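Side-chain contacts in bartonella effector protein (Bep) substrate of VirB T4SS (Bartonella rochalimae ATCC BAA-1498, PDB 4YK1), which is a VirB type IV secretion effector that probably AMPylates target proteins, represented here by its BID domain, the part that probably serves as the translocation signal: residues E53-E56 with Q57-S60; K95-K98 with Y99-S102; S102-N105 with A106-L109; D118-S121 with N122-T126. All coordinates share one frame; numbering follows the deposited sequence.

Interaction 1. Residues E53-E56 with Q57-S60; sequences EILE and QDIS
Asp58 folds its carboxylate back onto Leu55, the N-cap residue of helix 56-64. OD2 of Asp58 rests against two carbons of Leu55, 3.2 Å from CA and 3.3 Å from CD2. Its chi1 of -53° sets CG beside the backbone nitrogen, which turns the carboxylate toward the start of the helix. One turn after Leu55, Ile59 N gives a hydrogen bond of 3.0 Å to Leu55 O, nearly in line with the C=O bond, and Ile59 CG1 packs against the same oxygen at 3.3 Å. The bond from Ser60 N to Glu56 O is weak; a water also spans Glu56 O and Ser60 OG, though its separation from the carbonyl is doubtfully short. Behind this first turn, a type I beta turn runs from Glu53 to Glu56, closed by Glu56 N bonding to Glu53 O at 2.9 Å. Leu55 is held from outside by Ser45 of helix 32-49 and by Leu109 and Ile113 of helix 97-140. A carboxylate so near the N-terminal end of a helix would probably be stabilised in its charged form by the helix dipole.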
loop_
_atom_site.group_PDB
_atom_site.type_symbol
_atom_site.label_atom_id
_atom_site.label_comp_id
_atom_site.label_asym_id
_atom_site.label_seq_id
_atom_site.Cartn_x
_atom_site.Cartn_y
_atom_site.Cartn_z
ATOM N N GLU A 53 7.737 -8.319 -8.868
ATOM C CA GLU A 53 8.090 -6.996 -8.342
ATOM C C GLU A 53 7.710 -5.834 -9.275
ATOM O O GLU A 53 8.159 -4.701 -9.085
ATOM C CB GLU A 53 9.593 -6.940 -8.024
ATOM C CG GLU A 53 10.065 -7.947 -6.947
ATOM C CD GLU A 53 9.258 -7.891 -5.638
ATOM O OE1 GLU A 53 8.912 -6.780 -5.173
ATOM O OE2 GLU A 53 8.977 -8.971 -5.064
ATOM N N ILE A 54 6.855 -6.100 -10.255
ATOM C CA ILE A 54 6.508 -5.082 -11.243
ATOM C C ILE A 54 5.897 -3.834 -10.580
ATOM O O ILE A 54 6.076 -2.726 -11.068
ATOM C CB ILE A 54 5.572 -5.675 -12.343
ATOM C CG1 ILE A 54 5.586 -4.798 -13.596
ATOM C CG2 ILE A 54 4.127 -5.879 -11.825
ATOM C CD1 ILE A 54 5.073 -5.528 -14.843
ATOM N N LEU A 55 5.210 -4.000 -9.455
ATOM C CA LEU A 55 4.636 -2.849 -8.748
ATOM C C LEU A 55 5.453 -2.434 -7.514
ATOM O O LEU A 55 4.948 -1.722 -6.639
ATOM C CB LEU A 55 3.201 -3.149 -8.305
ATOM C CG LEU A 55 2.194 -3.535 -9.403
ATOM C CD1 LEU A 55 0.851 -3.826 -8.761
ATOM C CD2 LEU A 55 2.046 -2.422 -10.437
ATOM N N GLU A 56 6.702 -2.869 -7.440
ATOM C CA GLU A 56 7.509 -2.607 -6.243
ATOM C C GLU A 56 7.644 -1.106 -5.965
ATOM O O GLU A 56 7.493 -0.659 -4.838
ATOM C CB GLU A 56 8.886 -3.240 -6.392
ATOM C CG GLU A 56 9.951 -2.594 -5.535
ATOM C CD GLU A 56 11.321 -3.157 -5.835
ATOM O OE1 GLU A 56 11.946 -2.702 -6.818
ATOM O OE2 GLU A 56 11.762 -4.062 -5.096
ATOM N N GLN A 57 7.893 -0.327 -7.009
ATOM C CA GLN A 57 7.979 1.128 -6.870
ATOM C C GLN A 57 6.645 1.743 -6.437
ATOM O O GLN A 57 6.602 2.660 -5.616
ATOM C CB GLN A 57 8.442 1.747 -8.190
ATOM C CG GLN A 57 9.096 3.084 -8.042
ATOM C CD GLN A 57 9.843 3.496 -9.283
ATOM O OE1 GLN A 57 9.575 2.998 -10.374
ATOM N NE2 GLN A 57 10.800 4.399 -9.122
ATOM N N ASP A 58 5.553 1.234 -6.992
ATOM C CA ASP A 58 4.226 1.707 -6.599
ATOM C C ASP A 58 3.914 1.467 -5.114
ATOM O O ASP A 58 3.274 2.289 -4.466
ATOM C CB ASP A 58 3.162 1.024 -7.445
ATOM C CG ASP A 58 3.435 1.163 -8.924
ATOM O OD1 ASP A 58 3.203 2.253 -9.454
ATOM O OD2 ASP A 58 3.918 0.193 -9.543
ATOM N N ILE A 59 4.332 0.321 -4.594
ATOM C CA ILE A 59 4.069 -0.015 -3.193
ATOM C C ILE A 59 4.771 0.992 -2.271
ATOM O O ILE A 59 4.198 1.454 -1.268
ATOM C CB ILE A 59 4.509 -1.459 -2.894
ATOM C CG1 ILE A 59 3.640 -2.438 -3.687
ATOM C CG2 ILE A 59 4.435 -1.754 -1.396
ATOM C CD1 ILE A 59 2.161 -2.380 -3.281
ATOM N N SER A 60 6.016 1.325 -2.607
ATOM C CA SER A 60 6.759 2.330 -1.838
ATOM C C SER A 60 6.043 3.674 -1.816
ATOM O O SER A 60 5.986 4.328 -0.781
ATOM C CB SER A 60 8.164 2.513 -2.403
ATOM O OG SER A 60 8.832 1.273 -2.438
HETATM O O HOH W 1 8.192 -1.474 -2.656
#

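Interaction 2. Residues K95-K98 with Y99-S102; sequences KSQK and YKIS
The methylenes of Lys95 slant past CD1 and CE1 of Tyr99 in an apolar contact at the start of helix 97-140. CG and CD of Lys95 each come within 3.8 Å of Tyr99 CD1, and CE follows at 4.0 Å from Tyr99 CE1. The chain stays extended beyond CG, which carries the ammonium clear of the ring to a salt bridge with Glu103, one helical turn beyond Tyr99. Leu86 and Lys90 also touch Tyr99.

Three side chains bond to main chain. Ser96 is the N-cap of helix 97-140: its OG accepts from Tyr99 N at 3.1 Å and also bonds to Arg89 O. A chi1 of 66° places OG between the backbone nitrogen and the carbonyl carbon, where it can face the first turn. Lys95 ends strand 94-95 of a two-stranded antiparallel hairpin, so this cap is where the hairpin hands over to the long helix of the BID domain, probably within the hook that tops its four-helix bundle. Lys100, bent at its last torsion (chi4 86°), brings NZ to 3.2 Å from Lys95 O, standing well above the carbonyl plane. Ser102 OG, at the far end, bonds to Lys87 O, in the loop before strand 90-91.

Between main-chain atoms the bonds are ordinary helical ones, among them Ile101 N to Gln97 O at 2.9 Å.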
loop_
_atom_site.group_PDB
_atom_site.type_symbol
_atom_site.label_atom_id
_atom_site.label_comp_id
_atom_site.label_asym_id
_atom_site.label_seq_id
_atom_site.Cartn_x
_atom_site.Cartn_y
_atom_site.Cartn_z
ATOM N N LYS A 95 -7.731 -14.240 -28.078
ATOM C CA LYS A 95 -7.052 -14.463 -26.813
ATOM C C LYS A 95 -7.119 -15.924 -26.415
ATOM O O LYS A 95 -8.154 -16.564 -26.579
ATOM C CB LYS A 95 -7.685 -13.591 -25.711
ATOM C CG LYS A 95 -7.533 -12.094 -25.956
ATOM C CD LYS A 95 -8.433 -11.275 -25.036
ATOM C CE LYS A 95 -8.235 -9.785 -25.280
ATOM N NZ LYS A 95 -9.257 -8.988 -24.534
ATOM N N SER A 96 -6.022 -16.455 -25.886
ATOM C CA SER A 96 -6.080 -17.763 -25.248
ATOM C C SER A 96 -6.858 -17.663 -23.937
ATOM O O SER A 96 -7.076 -16.574 -23.405
ATOM C CB SER A 96 -4.683 -18.305 -24.967
ATOM O OG SER A 96 -4.056 -17.486 -23.990
ATOM N N GLN A 97 -7.267 -18.813 -23.419
ATOM C CA GLN A 97 -7.909 -18.881 -22.123
ATOM C C GLN A 97 -6.970 -18.345 -21.048
ATOM O O GLN A 97 -7.394 -17.649 -20.135
ATOM C CB GLN A 97 -8.318 -20.334 -21.812
ATOM C CG GLN A 97 -9.465 -20.448 -20.830
ATOM C CD GLN A 97 -10.684 -19.657 -21.278
ATOM O OE1 GLN A 97 -11.071 -19.695 -22.450
ATOM N NE2 GLN A 97 -11.283 -18.921 -20.349
ATOM N N LYS A 98 -5.689 -18.678 -21.159
ATOM C CA LYS A 98 -4.692 -18.221 -20.196
ATOM C C LYS A 98 -4.615 -16.699 -20.155
ATOM O O LYS A 98 -4.517 -16.104 -19.073
ATOM C CB LYS A 98 -3.325 -18.813 -20.536
ATOM C CG LYS A 98 -2.248 -18.549 -19.502
ATOM C CD LYS A 98 -1.008 -19.368 -19.831
ATOM C CE LYS A 98 0.235 -18.874 -19.100
ATOM N NZ LYS A 98 1.471 -19.545 -19.635
ATOM N N TYR A 99 -4.660 -16.078 -21.330
ATOM C CA TYR A 99 -4.637 -14.619 -21.435
ATOM C C TYR A 99 -5.874 -14.030 -20.757
ATOM O O TYR A 99 -5.783 -13.055 -20.006
ATOM C CB TYR A 99 -4.573 -14.163 -22.903
ATOM C CG TYR A 99 -4.275 -12.676 -23.041
ATOM C CD1 TYR A 99 -5.289 -11.723 -22.909
ATOM C CD2 TYR A 99 -2.980 -12.230 -23.289
ATOM C CE1 TYR A 99 -5.028 -10.344 -23.010
ATOM C CE2 TYR A 99 -2.702 -10.869 -23.409
ATOM C CZ TYR A 99 -3.723 -9.933 -23.265
ATOM O OH TYR A 99 -3.420 -8.598 -23.363
ATOM N N LYS A 100 -7.033 -14.625 -21.014
ATOM C CA LYS A 100 -8.268 -14.155 -20.378
ATOM C C LYS A 100 -8.222 -14.305 -18.859
ATOM O O LYS A 100 -8.784 -13.483 -18.136
ATOM C CB LYS A 100 -9.483 -14.896 -20.954
ATOM C CG LYS A 100 -9.733 -14.617 -22.449
ATOM C CD LYS A 100 -11.145 -15.075 -22.838
ATOM C CE LYS A 100 -11.341 -15.171 -24.339
ATOM N NZ LYS A 100 -10.897 -16.484 -24.893
ATOM N N ILE A 101 -7.529 -15.333 -18.374
ATOM C CA ILE A 101 -7.384 -15.542 -16.936
ATOM C C ILE A 101 -6.476 -14.464 -16.344
ATOM O O ILE A 101 -6.710 -13.996 -15.231
ATOM C CB ILE A 101 -6.857 -16.966 -16.638
ATOM C CG1 ILE A 101 -7.962 -17.988 -16.893
ATOM C CG2 ILE A 101 -6.369 -17.100 -15.179
ATOM C CD1 ILE A 101 -7.463 -19.436 -16.960
ATOM N N SER A 102 -5.436 -14.074 -17.077
ATOM C CA SER A 102 -4.604 -12.940 -16.658
ATOM C C SER A 102 -5.453 -11.665 -16.544
ATOM O O SER A 102 -5.295 -10.896 -15.596
ATOM C CB SER A 102 -3.435 -12.705 -17.632
ATOM O OG SER A 102 -2.481 -13.760 -17.571
#

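Interaction 3. Residues S102-N105 with A106-L109; sequences SEQN and AKIL
Lys107 reaches back over Gln104 and Glu103, one turn earlier in helix 97-140. Its CB sits 3.4 Å from Gln104 O, and CG, placed beside the backbone nitrogen by a chi1 of -61°, lies 3.8 Å from Glu103 O. CD then passes 4.1 Å from Gln104 NE2, skirting the amide. At CE the chain bends, chi4 being 71°, and swings NZ back toward the amide oxygen: the bond from Lys107 NZ to Gln104 OE1 is weak at 3.5 Å. Its second partner is a water that accepts from NZ at 3.1 Å and donates to Glu103 O, tying the ammonium to a main-chain carbonyl as well. Gln104 meets it halfway, its own chain bent at chi2 so that the amide leans back toward the lysine.

The carboxylate of Glu103 plays no part in this, being engaged by Lys95 in a salt bridge. Nearby, Asn105 and Ile108 point the same way side by side, with Asn105 OD1 and Ile108 CD1 3.7 Å apart. The backbone is loose under Gln104 and Lys107, Gln104 O taking only weak bonds from Lys107 N and Ile108 N, but firm from Ala106 N to Ser102 O and from Leu109 N to Asn105 O (2.8 Å). Leu109 is buried against Ile48 and Tyr49 of helix 32-49, and Ala106 against Pro80, whereas Gln104 and Lys107 are exposed, as in an amphipathic helix of a bundle.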
loop_
_atom_site.group_PDB
_atom_site.type_symbol
_atom_site.label_atom_id
_atom_site.label_comp_id
_atom_site.label_asym_id
_atom_site.label_seq_id
_atom_site.Cartn_x
_atom_site.Cartn_y
_atom_site.Cartn_z
ATOM N N SER A 102 -5.436 -14.074 -17.077
ATOM C CA SER A 102 -4.604 -12.940 -16.658
ATOM C C SER A 102 -5.453 -11.665 -16.544
ATOM O O SER A 102 -5.295 -10.896 -15.596
ATOM C CB SER A 102 -3.435 -12.705 -17.632
ATOM O OG SER A 102 -2.481 -13.760 -17.571
ATOM N N GLU A 103 -6.358 -11.438 -17.494
ATOM C CA GLU A 103 -7.220 -10.246 -17.429
ATOM C C GLU A 103 -8.124 -10.303 -16.202
ATOM O O GLU A 103 -8.359 -9.291 -15.555
ATOM C CB GLU A 103 -8.072 -10.101 -18.694
ATOM C CG GLU A 103 -7.260 -9.744 -19.961
ATOM C CD GLU A 103 -8.154 -9.586 -21.188
ATOM O OE1 GLU A 103 -8.959 -10.496 -21.439
ATOM O OE2 GLU A 103 -8.060 -8.558 -21.890
ATOM N N GLN A 104 -8.622 -11.489 -15.875
ATOM C CA GLN A 104 -9.467 -11.634 -14.698
ATOM C C GLN A 104 -8.646 -11.440 -13.431
ATOM O O GLN A 104 -9.084 -10.766 -12.503
ATOM C CB GLN A 104 -10.166 -12.999 -14.692
ATOM C CG GLN A 104 -11.315 -13.105 -15.685
ATOM C CD GLN A 104 -12.292 -11.932 -15.575
ATOM O OE1 GLN A 104 -12.524 -11.211 -16.549
ATOM N NE2 GLN A 104 -12.854 -11.730 -14.383
ATOM N N ASN A 105 -7.445 -12.015 -13.385
ATOM C CA ASN A 105 -6.604 -11.823 -12.211
ATOM C C ASN A 105 -6.199 -10.347 -12.022
ATOM O O ASN A 105 -5.985 -9.917 -10.895
ATOM C CB ASN A 105 -5.344 -12.692 -12.289
ATOM C CG ASN A 105 -5.573 -14.106 -11.785
ATOM O OD1 ASN A 105 -6.326 -14.327 -10.837
ATOM N ND2 ASN A 105 -4.906 -15.070 -12.409
ATOM N N ALA A 106 -6.070 -9.584 -13.111
ATOM C CA ALA A 106 -5.758 -8.155 -12.993
ATOM C C ALA A 106 -6.836 -7.411 -12.217
ATOM O O ALA A 106 -6.527 -6.474 -11.474
ATOM C CB ALA A 106 -5.568 -7.516 -14.372
ATOM N N LYS A 107 -8.102 -7.815 -12.382
ATOM C CA LYS A 107 -9.189 -7.222 -11.590
ATOM C C LYS A 107 -9.023 -7.508 -10.100
ATOM O O LYS A 107 -9.313 -6.651 -9.248
ATOM C CB LYS A 107 -10.562 -7.736 -12.051
ATOM C CG LYS A 107 -10.883 -7.398 -13.500
ATOM C CD LYS A 107 -12.320 -7.730 -13.824
ATOM C CE LYS A 107 -12.745 -7.092 -15.130
ATOM N NZ LYS A 107 -12.080 -7.755 -16.264
ATOM N N ILE A 108 -8.597 -8.729 -9.791
ATOM C CA ILE A 108 -8.358 -9.124 -8.411
ATOM C C ILE A 108 -7.171 -8.323 -7.865
ATOM O O ILE A 108 -7.172 -7.864 -6.716
ATOM C CB ILE A 108 -8.107 -10.641 -8.305
ATOM C CG1 ILE A 108 -9.355 -11.411 -8.757
ATOM C CG2 ILE A 108 -7.762 -11.027 -6.851
ATOM C CD1 ILE A 108 -9.121 -12.912 -8.918
ATOM N N LEU A 109 -6.157 -8.152 -8.704
ATOM C CA LEU A 109 -5.000 -7.356 -8.323
ATOM C C LEU A 109 -5.399 -5.907 -8.049
ATOM O O LEU A 109 -4.969 -5.304 -7.058
ATOM C CB LEU A 109 -3.931 -7.429 -9.416
ATOM C CG LEU A 109 -2.699 -6.537 -9.202
ATOM C CD1 LEU A 109 -1.975 -6.838 -7.871
ATOM C CD2 LEU A 109 -1.728 -6.633 -10.397
HETATM O O HOH W 2 -9.196 -6.996 -17.131
#

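Interaction 4. Residues D118-S121 with N122-T126; sequences DKVS and NIRCT
Asn122 and Asp118 stand one turn apart on helix 97-140, the long helix of the BID four-helix bundle, with their flat groups nearly perpendicular: the amide and carboxylate planes are 86° apart. Asn122 ND2 is the near atom of the amide, 3.2 Å from Asp118 OD2. The two chains slant across each other, Asp118 CG lying opposite its backbone nitrogen (chi1 176°) and Asn122 CG beside its own, which brings both groups over the same stretch of exposed helix surface.

On another face, Val120 and Arg124 run side by side in the same direction. The arginine's methylenes lie alongside the valine, Arg124 CD 3.9 Å from Val120 CG1, and Arg124 CG also comes to 3.2 Å from Val120 O. Past CD the arginine kinks at chi3 (60°), and its guanidinium goes on to a salt bridge with Glu21 and a hydrogen bond to Asn63 O, tying this helix to helices 21-30 and 56-64 respectively. Val120 itself faces Ile28 of helix 21-30 and Ile34 of helix 32-49.

Beneath both pairs runs regular helical bonding, with Arg124 N to Val120 O at 2.9 Å, nearly straight. Farther along, Asn122 O is gripped twice by one residue: Thr126 N bonds to it at 2.9 Å and Thr126 OG1 at 3.0 Å, from opposite faces of the carbonyl plane.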
loop_
_atom_site.group_PDB
_atom_site.type_symbol
_atom_site.label_atom_id
_atom_site.label_comp_id
_atom_site.label_asym_id
_atom_site.label_seq_id
_atom_site.Cartn_x
_atom_site.Cartn_y
_atom_site.Cartn_z
ATOM N N ASP A 118 -6.020 1.128 1.631
ATOM C CA ASP A 118 -6.895 1.414 2.780
ATOM C C ASP A 118 -6.219 1.023 4.095
ATOM O O ASP A 118 -6.337 1.729 5.098
ATOM C CB ASP A 118 -8.229 0.678 2.645
ATOM C CG ASP A 118 -9.137 0.870 3.861
ATOM O OD1 ASP A 118 -9.908 1.846 3.856
ATOM O OD2 ASP A 118 -9.083 0.050 4.813
ATOM N N LYS A 119 -5.529 -0.116 4.093
ATOM C CA LYS A 119 -4.828 -0.576 5.292
ATOM C C LYS A 119 -3.719 0.402 5.649
ATOM O O LYS A 119 -3.567 0.778 6.810
ATOM C CB LYS A 119 -4.236 -1.982 5.105
ATOM C CG LYS A 119 -5.260 -3.104 4.936
ATOM C CD LYS A 119 -4.575 -4.449 4.626
ATOM C CE LYS A 119 -5.570 -5.523 4.167
ATOM N NZ LYS A 119 -5.504 -5.745 2.679
ATOM N N VAL A 120 -2.935 0.805 4.650
ATOM C CA VAL A 120 -1.868 1.772 4.873
ATOM C C VAL A 120 -2.416 3.061 5.492
ATOM O O VAL A 120 -1.857 3.588 6.446
ATOM C CB VAL A 120 -1.126 2.092 3.575
ATOM C CG1 VAL A 120 -0.198 3.280 3.794
ATOM C CG2 VAL A 120 -0.331 0.871 3.112
ATOM N N SER A 121 -3.506 3.564 4.924
ATOM C CA SER A 121 -4.147 4.779 5.392
ATOM C C SER A 121 -4.528 4.696 6.871
ATOM O O SER A 121 -4.278 5.624 7.639
ATOM C CB SER A 121 -5.391 5.063 4.552
ATOM O OG SER A 121 -5.924 6.325 4.895
ATOM N N ASN A 122 -5.117 3.577 7.272
ATOM C CA ASN A 122 -5.484 3.382 8.671
ATOM C C ASN A 122 -4.267 3.281 9.589
ATOM O O ASN A 122 -4.295 3.793 10.697
ATOM C CB ASN A 122 -6.344 2.132 8.818
ATOM C CG ASN A 122 -7.727 2.329 8.249
ATOM O OD1 ASN A 122 -8.287 3.417 8.333
ATOM N ND2 ASN A 122 -8.273 1.292 7.646
ATOM N N ILE A 123 -3.215 2.609 9.134
ATOM C CA ILE A 123 -1.996 2.464 9.927
ATOM C C ILE A 123 -1.373 3.830 10.176
ATOM O O ILE A 123 -1.001 4.170 11.306
ATOM C CB ILE A 123 -0.986 1.535 9.235
ATOM C CG1 ILE A 123 -1.503 0.101 9.230
ATOM C CG2 ILE A 123 0.351 1.571 9.958
ATOM C CD1 ILE A 123 -0.638 -0.835 8.451
ATOM N N ARG A 124 -1.259 4.610 9.110
ATOM C CA ARG A 124 -0.702 5.954 9.200
ATOM C C ARG A 124 -1.511 6.837 10.153
ATOM O O ARG A 124 -0.936 7.615 10.913
ATOM C CB ARG A 124 -0.619 6.591 7.804
ATOM C CG ARG A 124 0.342 5.825 6.857
ATOM C CD ARG A 124 0.690 6.617 5.607
ATOM N NE ARG A 124 1.345 7.878 5.938
ATOM C CZ ARG A 124 2.656 8.098 5.877
ATOM N NH1 ARG A 124 3.503 7.149 5.473
ATOM N NH2 ARG A 124 3.120 9.288 6.219
ATOM N N CYS A 125 -2.837 6.722 10.113
ATOM C CA CYS A 125 -3.693 7.532 10.981
ATOM C C CYS A 125 -3.547 7.110 12.435
ATOM O O CYS A 125 -3.437 7.956 13.324
ATOM C CB CYS A 125 -5.160 7.428 10.556
ATOM S SG CYS A 125 -5.576 8.364 9.071
ATOM N N THR A 126 -3.546 5.801 12.671
ATOM C CA THR A 126 -3.362 5.249 14.013
ATOM C C THR A 126 -2.017 5.673 14.604
ATOM O O THR A 126 -1.946 6.063 15.767
ATOM C CB THR A 126 -3.475 3.712 13.996
ATOM O OG1 THR A 126 -4.798 3.345 13.586
ATOM C CG2 THR A 126 -3.206 3.127 15.380
#

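In the fold
Along the chain, interaction 1 comes first, at the start of helix 56-64; the other three follow in order on helix 97-140, beginning with the residues just ahead of it. Interactions 2 and 3 share Ser102, their centres about 10 Å apart, and the Lys95-Glu103 salt bridge joins them. Interaction 4 lies farther down the helix, its centre about 35 Å from that of interaction 2 and 25 Å from that of interaction 3. Interaction 1 meets the long helix through Leu55 packing on Leu109 of interaction 3. The one helix thus runs from the hairpin end of the BID domain into its bundle, contacting helices 21-30, 32-49 and 56-64 along its length.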